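Local coordinates for 336aa long hypothetical dTDP-glucose 4,6-dehydratase (Pyrococcus horikoshii, PDB 2HUN), which probably dehydrates dTDP-glucose to its 4-keto-6-deoxy sugar, as a Rossmann-fold 4,6-dehydratase with bound NAD, at residues D133-F139 with L279-D284; L191-I196 with V253-I257; Y219-R225 with W294-Y298. All coordinates share one frame; numbering follows the deposited sequence.

Overall arrangement
Following the chain from the N terminus, residues 133-139 come first, in the loop between strand 121-127 and helix 150-168; contact 1 closes when 279-284 returns to them, enclosing 139 residues. Contact 2 lies wholly within that interval: helix 191-200 meets helix 250-260 after 56 intervening residues. Contact 3 starts at 219-225, between the two segments of contact 2, and closes at 294-298, past the end of contact 1, so it crosses both. Contacts 1 and 3 tie the loop after strand 121-127 and the helix after strand 215-219 of the Rossmann sheet to later parts of the chain, while contact 2 packs two helices together. The contact centres lie about 19 to 22 Å apart.

Contact 1: residues D133-F139 with L279-D284; sequences DILKGSF and LRYSLD
The guanidinium of Arg-280 presents its edge to Ile-134 O and Gly-137 O, while Ser-282 CB rests 3.3 Å above one face. The ring of Phe-139 has Ile-134 CD1 over the centre of one face and Asp-133 O in plane at its edge; Tyr-131 meets it with a nearly parallel ring. They line the junction where the loop 133-139 meets the extended segment 279-284 in a single parallel beta bridge, Phe-139 to Leu-283, beside the Rossmann fold: the side chain of Leu-283 lies about 8 Å from the bound NAD. The evidence for the bridge is a pair of bonds, Phe-139 N to Ser-282 O (3.1 Å) and Asp-284 N to Phe-139 O (2.9 Å). At the other end of the loop, Ile-134 N donates to Arg-280 O.

With CG trans to the backbone nitrogen (chi1 173°) and the chain extended to NE, Arg-280 reaches across the mouth of the loop. NH1 and NH2 both grip Gly-137 O end-on, NH1 in its carbonyl plane. NH1 also bonds Ile-134 O at 2.9 Å, but from above that carbonyl's plane, 44° out of it. Two loop carbonyls are thus pinned by one cation, whose NH2 forms a salt bridge with Glu-247. The same glutamate is hydrogen-bonded to Ser-282 OG, which accepts from Ser-138 OG at 2.6 Å. Asp-284 OD1 takes the amide of Trp-286, and its other oxygen closes the contact: one water donates to OD2 of Asp-284 (2.7 Å) and to Ser-138 O (2.9 Å).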
loop_
_atom_site.group_PDB
_atom_site.type_symbol
_atom_site.label_atom_id
_atom_site.label_comp_id
_atom_site.label_asym_id
_atom_site.label_seq_id
_atom_site.Cartn_x
_atom_site.Cartn_y
_atom_site.Cartn_z
ATOM N N ASP A 133 -14.584 -1.902 5.076
ATOM C CA ASP A 133 -15.645 -2.145 6.053
ATOM C C ASP A 133 -15.699 -3.553 6.627
ATOM O O ASP A 133 -15.046 -4.465 6.131
ATOM C CB ASP A 133 -17.001 -1.795 5.436
ATOM C CG ASP A 133 -17.365 -2.703 4.289
ATOM O OD1 ASP A 133 -16.605 -2.741 3.300
ATOM O OD2 ASP A 133 -18.413 -3.379 4.377
ATOM N N ILE A 134 -16.492 -3.715 7.681
ATOM C CA ILE A 134 -16.649 -5.005 8.339
ATOM C C ILE A 134 -17.982 -5.009 9.093
ATOM O O ILE A 134 -18.217 -4.187 9.984
ATOM C CB ILE A 134 -15.470 -5.275 9.315
ATOM C CG1 ILE A 134 -15.750 -6.523 10.158
ATOM C CG2 ILE A 134 -15.247 -4.063 10.202
ATOM C CD1 ILE A 134 -14.540 -7.013 10.924
ATOM N N LEU A 135 -18.859 -5.931 8.716
ATOM C CA LEU A 135 -20.174 -6.032 9.340
ATOM C C LEU A 135 -20.135 -6.436 10.807
ATOM O O LEU A 135 -20.886 -5.904 11.622
ATOM C CB LEU A 135 -21.046 -7.013 8.553
ATOM C CG LEU A 135 -21.706 -6.460 7.282
ATOM C CD1 LEU A 135 -20.692 -5.724 6.409
ATOM C CD2 LEU A 135 -22.336 -7.619 6.518
ATOM N N LYS A 136 -19.262 -7.372 11.153
ATOM C CA LYS A 136 -19.173 -7.813 12.537
ATOM C C LYS A 136 -17.724 -8.065 12.958
ATOM O O LYS A 136 -16.937 -8.628 12.203
ATOM C CB LYS A 136 -20.011 -9.076 12.730
ATOM C CG LYS A 136 -20.202 -9.488 14.180
ATOM C CD LYS A 136 -20.951 -10.816 14.275
ATOM C CE LYS A 136 -21.017 -11.314 15.713
ATOM N NZ LYS A 136 -21.560 -12.697 15.796
ATOM N N GLY A 137 -17.382 -7.641 14.172
ATOM C CA GLY A 137 -16.026 -7.820 14.661
ATOM C C GLY A 137 -15.180 -6.579 14.427
ATOM O O GLY A 137 -15.712 -5.511 14.128
ATOM N N SER A 138 -13.865 -6.718 14.570
ATOM C CA SER A 138 -12.944 -5.601 14.393
ATOM C C SER A 138 -11.625 -6.075 13.805
ATOM O O SER A 138 -11.176 -7.181 14.093
ATOM C CB SER A 138 -12.670 -4.920 15.738
ATOM O OG SER A 138 -13.853 -4.396 16.311
ATOM N N PHE A 139 -11.007 -5.219 12.994
ATOM C CA PHE A 139 -9.736 -5.521 12.345
ATOM C C PHE A 139 -8.534 -5.331 13.266
ATOM O O PHE A 139 -8.462 -4.359 14.030
ATOM C CB PHE A 139 -9.545 -4.619 11.113
ATOM C CG PHE A 139 -10.463 -4.942 9.963
ATOM C CD1 PHE A 139 -10.321 -6.130 9.255
ATOM C CD2 PHE A 139 -11.452 -4.043 9.567
ATOM C CE1 PHE A 139 -11.147 -6.420 8.171
ATOM C CE2 PHE A 139 -12.286 -4.325 8.480
ATOM C CZ PHE A 139 -12.133 -5.513 7.782
ATOM N N LEU A 279 -21.787 1.839 5.670
ATOM C CA LEU A 279 -20.683 0.937 6.011
ATOM C C LEU A 279 -20.173 1.120 7.448
ATOM O O LEU A 279 -20.164 2.205 8.008
ATOM C CB LEU A 279 -19.554 1.157 5.011
ATOM C CG LEU A 279 -19.997 0.938 3.569
ATOM C CD1 LEU A 279 -18.811 0.827 2.610
ATOM C CD2 LEU A 279 -20.820 -0.335 3.386
ATOM N N ARG A 280 -19.773 -0.019 8.046
ATOM C CA ARG A 280 -19.198 0.003 9.381
ATOM C C ARG A 280 -17.678 -0.202 9.337
ATOM O O ARG A 280 -17.157 -1.037 8.610
ATOM C CB ARG A 280 -19.844 -1.128 10.190
ATOM C CG ARG A 280 -19.211 -1.334 11.571
ATOM C CD ARG A 280 -20.003 -2.328 12.437
ATOM N NE ARG A 280 -19.389 -2.501 13.762
ATOM C CZ ARG A 280 -18.432 -3.451 13.887
ATOM N NH1 ARG A 280 -18.051 -4.169 12.844
ATOM N NH2 ARG A 280 -17.846 -3.647 15.077
ATOM N N TYR A 281 -16.980 0.605 10.124
ATOM C CA TYR A 281 -15.533 0.537 10.229
ATOM C C TYR A 281 -15.271 0.268 11.695
ATOM O O TYR A 281 -15.882 0.901 12.551
ATOM C CB TYR A 281 -14.916 1.867 9.813
ATOM C CG TYR A 281 -15.081 2.149 8.342
ATOM C CD1 TYR A 281 -14.131 1.714 7.422
ATOM C CD2 TYR A 281 -16.202 2.827 7.867
ATOM C CE1 TYR A 281 -14.287 1.951 6.060
ATOM C CE2 TYR A 281 -16.373 3.068 6.503
ATOM C CZ TYR A 281 -15.412 2.628 5.609
ATOM O OH TYR A 281 -15.566 2.877 4.267
ATOM N N SER A 282 -14.385 -0.675 11.992
ATOM C CA SER A 282 -14.109 -1.001 13.381
ATOM C C SER A 282 -12.681 -1.497 13.586
ATOM O O SER A 282 -12.227 -2.415 12.903
ATOM C CB SER A 282 -15.109 -2.055 13.863
ATOM O OG SER A 282 -14.966 -2.299 15.245
ATOM N N LEU A 283 -11.980 -0.878 14.532
ATOM C CA LEU A 283 -10.604 -1.242 14.835
ATOM C C LEU A 283 -10.461 -1.894 16.203
ATOM O O LEU A 283 -11.077 -1.472 17.181
ATOM C CB LEU A 283 -9.693 -0.010 14.800
ATOM C CG LEU A 283 -9.611 0.830 13.527
ATOM C CD1 LEU A 283 -8.433 1.786 13.658
ATOM C CD2 LEU A 283 -9.433 -0.053 12.312
ATOM N N ASP A 284 -9.632 -2.931 16.247
ATOM C CA ASP A 284 -9.326 -3.653 17.472
ATOM C C ASP A 284 -8.048 -2.975 17.981
ATOM O O ASP A 284 -6.985 -3.152 17.390
ATOM C CB ASP A 284 -9.027 -5.120 17.147
ATOM C CG ASP A 284 -8.607 -5.925 18.368
ATOM O OD1 ASP A 284 -7.991 -5.348 19.297
ATOM O OD2 ASP A 284 -8.876 -7.147 18.385
HETATM O O HOH W 1 -10.606 -8.313 16.647
#

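Contact 2: residues L191-I196 with V253-I257; sequences LIPKTI and VVKII
A helix-helix packing contact brings Thr-195 and Ile-257 together where helix 191-200 crosses helix 250-260. The axes of the two short segments approach to 10.3 Å and cross at -43°, and the pairs that touch are largely aliphatic. Ile-257 makes the broadest contact: its CD1 lies 3.7 Å from Thr-195 CG2 and also touches Ile-192 CG2, while its CG2 meets Ile-196 CG1 at 3.9 Å, the two isoleucines crossing at about a right angle. One turn earlier, Val-253 CG1 faces Leu-191 CD2 tip to tip and packs 3.8 Å from Ile-192 CG1.

In this Rossmann-type enzyme the two helices pack against strand 215-219 of the main sheet through Trp-217, which touches Leu-191, Ile-192 and Val-253, and against the small parallel sheet 205-208/268-271 through Ile-205, which touches Thr-195 and Val-254. Helix 300-313 adds Ile-304 against Ile-192.

The hydroxyl of Thr-195, placed beside its own backbone N (chi1 -59°), donates back to Leu-191 O at 2.7 Å. That carbonyl also accepts Thr-195 N, from the opposite face of its plane. The methyl CG2 is thereby directed at Ile-257. Trimmed to alanine, this position would lose OG1 and CG2, which would probably leave Leu-191 O with the amide of Thr-195 alone among its donors here and a gap beside Ile-257 CD1. Thr-195 OG1 also lies 3.9 Å from Val-254 CG2.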
loop_
_atom_site.group_PDB
_atom_site.type_symbol
_atom_site.label_atom_id
_atom_site.label_comp_id
_atom_site.label_asym_id
_atom_site.label_seq_id
_atom_site.Cartn_x
_atom_site.Cartn_y
_atom_site.Cartn_z
ATOM N N LEU A 191 -19.963 16.096 10.990
ATOM C CA LEU A 191 -21.112 15.764 11.830
ATOM C C LEU A 191 -21.292 16.439 13.190
ATOM O O LEU A 191 -22.280 17.140 13.414
ATOM C CB LEU A 191 -21.161 14.254 12.076
ATOM C CG LEU A 191 -22.353 13.789 12.928
ATOM C CD1 LEU A 191 -23.646 13.972 12.140
ATOM C CD2 LEU A 191 -22.178 12.324 13.334
ATOM N N ILE A 192 -20.351 16.209 14.101
ATOM C CA ILE A 192 -20.439 16.756 15.452
ATOM C C ILE A 192 -20.412 18.287 15.496
ATOM O O ILE A 192 -21.225 18.902 16.184
ATOM C CB ILE A 192 -19.338 16.137 16.351
ATOM C CG1 ILE A 192 -19.622 14.636 16.511
ATOM C CG2 ILE A 192 -19.309 16.807 17.712
ATOM C CD1 ILE A 192 -18.544 13.853 17.236
ATOM N N PRO A 193 -19.484 18.924 14.763
ATOM C CA PRO A 193 -19.452 20.390 14.785
ATOM C C PRO A 193 -20.730 20.965 14.169
ATOM O O PRO A 193 -21.344 21.875 14.723
ATOM C CB PRO A 193 -18.219 20.722 13.948
ATOM C CG PRO A 193 -17.321 19.546 14.196
ATOM C CD PRO A 193 -18.290 18.385 14.092
ATOM N N LYS A 194 -21.120 20.428 13.016
ATOM C CA LYS A 194 -22.321 20.885 12.332
ATOM C C LYS A 194 -23.530 20.786 13.255
ATOM O O LYS A 194 -24.335 21.717 13.340
ATOM C CB LYS A 194 -22.572 20.045 11.078
ATOM C CG LYS A 194 -23.806 20.462 10.285
ATOM C CD LYS A 194 -24.139 19.467 9.171
ATOM C CE LYS A 194 -24.361 18.059 9.727
ATOM N NZ LYS A 194 -25.335 18.010 10.874
ATOM N N THR A 195 -23.656 19.658 13.948
ATOM C CA THR A 195 -24.775 19.452 14.859
ATOM C C THR A 195 -24.802 20.484 15.986
ATOM O O THR A 195 -25.851 21.059 16.275
ATOM C CB THR A 195 -24.741 18.039 15.477
ATOM O OG1 THR A 195 -24.800 17.058 14.434
ATOM C CG2 THR A 195 -25.926 17.835 16.414
ATOM N N ILE A 196 -23.657 20.717 16.623
ATOM C CA ILE A 196 -23.576 21.684 17.715
ATOM C C ILE A 196 -23.951 23.083 17.230
ATOM O O ILE A 196 -24.793 23.755 17.829
ATOM C CB ILE A 196 -22.154 21.738 18.309
ATOM C CG1 ILE A 196 -21.810 20.400 18.970
ATOM C CG2 ILE A 196 -22.058 22.866 19.325
ATOM C CD1 ILE A 196 -20.354 20.263 19.339
ATOM N N VAL A 253 -25.317 9.837 18.078
ATOM C CA VAL A 253 -24.429 10.967 18.314
ATOM C C VAL A 253 -25.264 12.226 18.512
ATOM O O VAL A 253 -25.080 12.954 19.487
ATOM C CB VAL A 253 -23.453 11.162 17.130
ATOM C CG1 VAL A 253 -22.631 12.431 17.324
ATOM C CG2 VAL A 253 -22.528 9.950 17.021
ATOM N N VAL A 254 -26.194 12.467 17.593
ATOM C CA VAL A 254 -27.058 13.639 17.674
ATOM C C VAL A 254 -27.875 13.682 18.966
ATOM O O VAL A 254 -27.940 14.719 19.620
ATOM C CB VAL A 254 -28.002 13.708 16.458
ATOM C CG1 VAL A 254 -29.069 14.771 16.681
ATOM C CG2 VAL A 254 -27.194 14.033 15.209
ATOM N N LYS A 255 -28.490 12.565 19.344
ATOM C CA LYS A 255 -29.279 12.528 20.574
ATOM C C LYS A 255 -28.451 12.908 21.797
ATOM O O LYS A 255 -28.938 13.592 22.697
ATOM C CB LYS A 255 -29.885 11.137 20.798
ATOM C CG LYS A 255 -31.197 10.881 20.056
ATOM C CD LYS A 255 -31.746 9.491 20.372
ATOM C CE LYS A 255 -32.894 9.118 19.448
ATOM N NZ LYS A 255 -33.415 7.753 19.740
ATOM N N ILE A 256 -27.202 12.459 21.835
ATOM C CA ILE A 256 -26.326 12.759 22.962
ATOM C C ILE A 256 -25.887 14.225 22.958
ATOM O O ILE A 256 -25.806 14.858 24.010
ATOM C CB ILE A 256 -25.094 11.814 22.956
ATOM C CG1 ILE A 256 -25.548 10.396 23.320
ATOM C CG2 ILE A 256 -24.038 12.306 23.932
ATOM C CD1 ILE A 256 -24.460 9.348 23.244
ATOM N N ILE A 257 -25.610 14.766 21.777
ATOM C CA ILE A 257 -25.199 16.162 21.664
ATOM C C ILE A 257 -26.306 17.084 22.176
ATOM O O ILE A 257 -26.054 18.024 22.929
ATOM C CB ILE A 257 -24.879 16.534 20.195
ATOM C CG1 ILE A 257 -23.577 15.852 19.759
ATOM C CG2 ILE A 257 -24.774 18.054 20.045
ATOM C CD1 ILE A 257 -23.211 16.089 18.311
#

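Contact 3: residues Y219-R225 with W294-Y298; sequences YVEDHVR and WRPKY
The first turns of helix 220-233, with Tyr-219 at the N-cap position, run past the irregular segment 294-298 and come nearest it where the CA atoms of Asp-222 and Pro-296 stand 5.7 Å apart. There the Asp-222 carboxylate holds two consecutive backbone amides. OD1 accepts Lys-297 N at 2.7 Å in a nearly straight bond (168°), met on the syn side but out of the carboxylate plane, and OD2 receives Tyr-298 N with its syn lone pair at 3.3 Å. A water donates to Asp-222 OD1 and to Arg-295 O, while Trp-294 NE1 makes a weak bond to Asp-222 O.

Next to this clamp, Tyr-298 is held between its neighbours. With CG trans to the backbone N (chi1 -173°), Tyr-219 turns its edge toward one face of the Tyr-298 ring, an offset edge-to-face pair with planes at 82° and centroids 5.1 Å apart. Lys-297 CG lies over the centre of the opposite face. The phenol OH donates to Glu-221 OE2 at 2.5 Å, approaching from above the carboxylate plane. That oxygen is gripped by three donors, since Arg-225 adds NH2 (2.6 Å) and NE side-on in an intrahelical salt bridge. Lys-297 CD lies over one face of the Arg-225 guanidinium, toward its rim, 3.2 Å above the plane, so an aliphatic stem packs on the cation; the salt bridge probably eases the nearness of the two positive charges.

Around the contact, Lys-306 of helix 300-313 touches Tyr-219, Glu-221 and Tyr-298. The inner side of the helix meets the Rossmann core: His-223 packs on Ile-15 of helix 14-26, and its ND1 is hydrogen-bonded to OD1 of the NAD-binding Asn-181 of strand 172-182.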
loop_
_atom_site.group_PDB
_atom_site.type_symbol
_atom_site.label_atom_id
_atom_site.label_comp_id
_atom_site.label_asym_id
_atom_site.label_seq_id
_atom_site.Cartn_x
_atom_site.Cartn_y
_atom_site.Cartn_z
ATOM N N TYR A 219 -12.135 11.079 20.892
ATOM C CA TYR A 219 -11.856 12.483 21.204
ATOM C C TYR A 219 -10.432 12.780 20.735
ATOM O O TYR A 219 -9.506 12.035 21.047
ATOM C CB TYR A 219 -11.983 12.753 22.706
ATOM C CG TYR A 219 -11.879 14.229 23.051
ATOM C CD1 TYR A 219 -12.739 15.161 22.467
ATOM C CD2 TYR A 219 -10.896 14.697 23.927
ATOM C CE1 TYR A 219 -12.620 16.523 22.739
ATOM C CE2 TYR A 219 -10.769 16.056 24.206
ATOM C CZ TYR A 219 -11.633 16.965 23.603
ATOM O OH TYR A 219 -11.490 18.309 23.840
ATOM N N VAL A 220 -10.259 13.861 19.982
ATOM C CA VAL A 220 -8.947 14.197 19.439
ATOM C C VAL A 220 -7.807 14.213 20.456
ATOM O O VAL A 220 -6.714 13.726 20.164
ATOM C CB VAL A 220 -8.979 15.550 18.672
ATOM C CG1 VAL A 220 -9.200 16.717 19.641
ATOM C CG2 VAL A 220 -7.687 15.727 17.883
ATOM N N GLU A 221 -8.037 14.750 21.651
ATOM C CA GLU A 221 -6.959 14.773 22.639
ATOM C C GLU A 221 -6.501 13.348 22.987
ATOM O O GLU A 221 -5.313 13.118 23.247
ATOM C CB GLU A 221 -7.383 15.506 23.919
ATOM C CG GLU A 221 -6.206 15.839 24.838
ATOM C CD GLU A 221 -6.644 16.356 26.196
ATOM O OE1 GLU A 221 -7.458 17.301 26.240
ATOM O OE2 GLU A 221 -6.176 15.822 27.224
ATOM N N ASP A 222 -7.439 12.398 22.992
ATOM C CA ASP A 222 -7.106 11.006 23.286
ATOM C C ASP A 222 -6.264 10.422 22.155
ATOM O O ASP A 222 -5.380 9.600 22.392
ATOM C CB ASP A 222 -8.372 10.163 23.472
ATOM C CG ASP A 222 -8.839 10.126 24.912
ATOM O OD1 ASP A 222 -7.979 10.152 25.820
ATOM O OD2 ASP A 222 -10.066 10.052 25.138
ATOM N N HIS A 223 -6.555 10.830 20.923
ATOM C CA HIS A 223 -5.782 10.366 19.780
ATOM C C HIS A 223 -4.377 10.935 19.990
ATOM O O HIS A 223 -3.377 10.226 19.875
ATOM C CB HIS A 223 -6.375 10.897 18.467
ATOM C CG HIS A 223 -5.600 10.503 17.240
ATOM N ND1 HIS A 223 -5.650 11.226 16.065
ATOM C CD2 HIS A 223 -4.771 9.457 17.002
ATOM C CE1 HIS A 223 -4.882 10.644 15.159
ATOM N NE2 HIS A 223 -4.338 9.568 15.703
ATOM N N VAL A 224 -4.319 12.221 20.321
ATOM C CA VAL A 224 -3.059 12.921 20.562
ATOM C C VAL A 224 -2.224 12.222 21.632
ATOM O O VAL A 224 -1.019 12.040 21.463
ATOM C CB VAL A 224 -3.324 14.393 20.985
ATOM C CG1 VAL A 224 -2.099 14.976 21.661
ATOM C CG2 VAL A 224 -3.669 15.230 19.753
ATOM N N ARG A 225 -2.868 11.827 22.727
ATOM C CA ARG A 225 -2.172 11.144 23.811
ATOM C C ARG A 225 -1.601 9.819 23.324
ATOM O O ARG A 225 -0.487 9.432 23.708
ATOM C CB ARG A 225 -3.121 10.924 24.996
ATOM C CG ARG A 225 -3.414 12.207 25.783
ATOM C CD ARG A 225 -4.560 12.035 26.779
ATOM N NE ARG A 225 -4.870 13.280 27.486
ATOM C CZ ARG A 225 -4.154 13.779 28.492
ATOM N NH1 ARG A 225 -3.074 13.141 28.928
ATOM N NH2 ARG A 225 -4.506 14.929 29.058
ATOM N N TRP A 294 -2.139 2.229 26.695
ATOM C CA TRP A 294 -2.989 3.348 26.306
ATOM C C TRP A 294 -4.465 3.060 26.580
ATOM O O TRP A 294 -4.966 1.992 26.237
ATOM C CB TRP A 294 -2.852 3.666 24.818
ATOM C CG TRP A 294 -3.811 4.755 24.402
ATOM C CD1 TRP A 294 -3.695 6.090 24.664
ATOM C CD2 TRP A 294 -5.059 4.588 23.718
ATOM N NE1 TRP A 294 -4.796 6.766 24.187
ATOM C CE2 TRP A 294 -5.648 5.867 23.602
ATOM C CE3 TRP A 294 -5.740 3.480 23.192
ATOM C CZ2 TRP A 294 -6.884 6.070 22.982
ATOM C CZ3 TRP A 294 -6.968 3.682 22.576
ATOM C CH2 TRP A 294 -7.527 4.969 22.477
ATOM N N ARG A 295 -5.151 4.031 27.176
ATOM C CA ARG A 295 -6.581 3.937 27.470
ATOM C C ARG A 295 -7.191 5.319 27.204
ATOM O O ARG A 295 -6.531 6.343 27.398
ATOM C CB ARG A 295 -6.823 3.596 28.948
ATOM C CG ARG A 295 -6.206 2.296 29.462
ATOM C CD ARG A 295 -7.095 1.093 29.190
ATOM N NE ARG A 295 -6.569 -0.112 29.836
ATOM C CZ ARG A 295 -7.135 -1.309 29.757
ATOM N NH1 ARG A 295 -8.252 -1.464 29.059
ATOM N NH2 ARG A 295 -6.581 -2.349 30.369
ATOM N N PRO A 296 -8.451 5.372 26.744
ATOM C CA PRO A 296 -9.023 6.703 26.510
ATOM C C PRO A 296 -9.145 7.401 27.863
ATOM O O PRO A 296 -9.470 6.760 28.873
ATOM C CB PRO A 296 -10.385 6.392 25.895
ATOM C CG PRO A 296 -10.124 5.112 25.155
ATOM C CD PRO A 296 -9.308 4.324 26.161
ATOM N N LYS A 297 -8.875 8.702 27.890
ATOM C CA LYS A 297 -8.955 9.471 29.134
ATOM C C LYS A 297 -10.356 10.051 29.338
ATOM O O LYS A 297 -10.773 10.325 30.462
ATOM C CB LYS A 297 -7.924 10.608 29.107
ATOM C CG LYS A 297 -8.018 11.582 30.275
ATOM C CD LYS A 297 -7.023 12.733 30.119
ATOM C CE LYS A 297 -7.146 13.742 31.256
ATOM N NZ LYS A 297 -6.851 13.118 32.581
ATOM N N TYR A 298 -11.081 10.217 28.240
ATOM C CA TYR A 298 -12.420 10.789 28.279
ATOM C C TYR A 298 -13.462 9.821 27.733
ATOM O O TYR A 298 -13.183 9.059 26.806
ATOM C CB TYR A 298 -12.461 12.060 27.425
ATOM C CG TYR A 298 -11.377 13.070 27.730
ATOM C CD1 TYR A 298 -11.424 13.854 28.885
ATOM C CD2 TYR A 298 -10.295 13.233 26.868
ATOM C CE1 TYR A 298 -10.419 14.777 29.170
ATOM C CE2 TYR A 298 -9.284 14.151 27.143
ATOM C CZ TYR A 298 -9.351 14.917 28.292
ATOM O OH TYR A 298 -8.347 15.817 28.560
HETATM O O HOH W 2 -5.554 8.734 26.298
#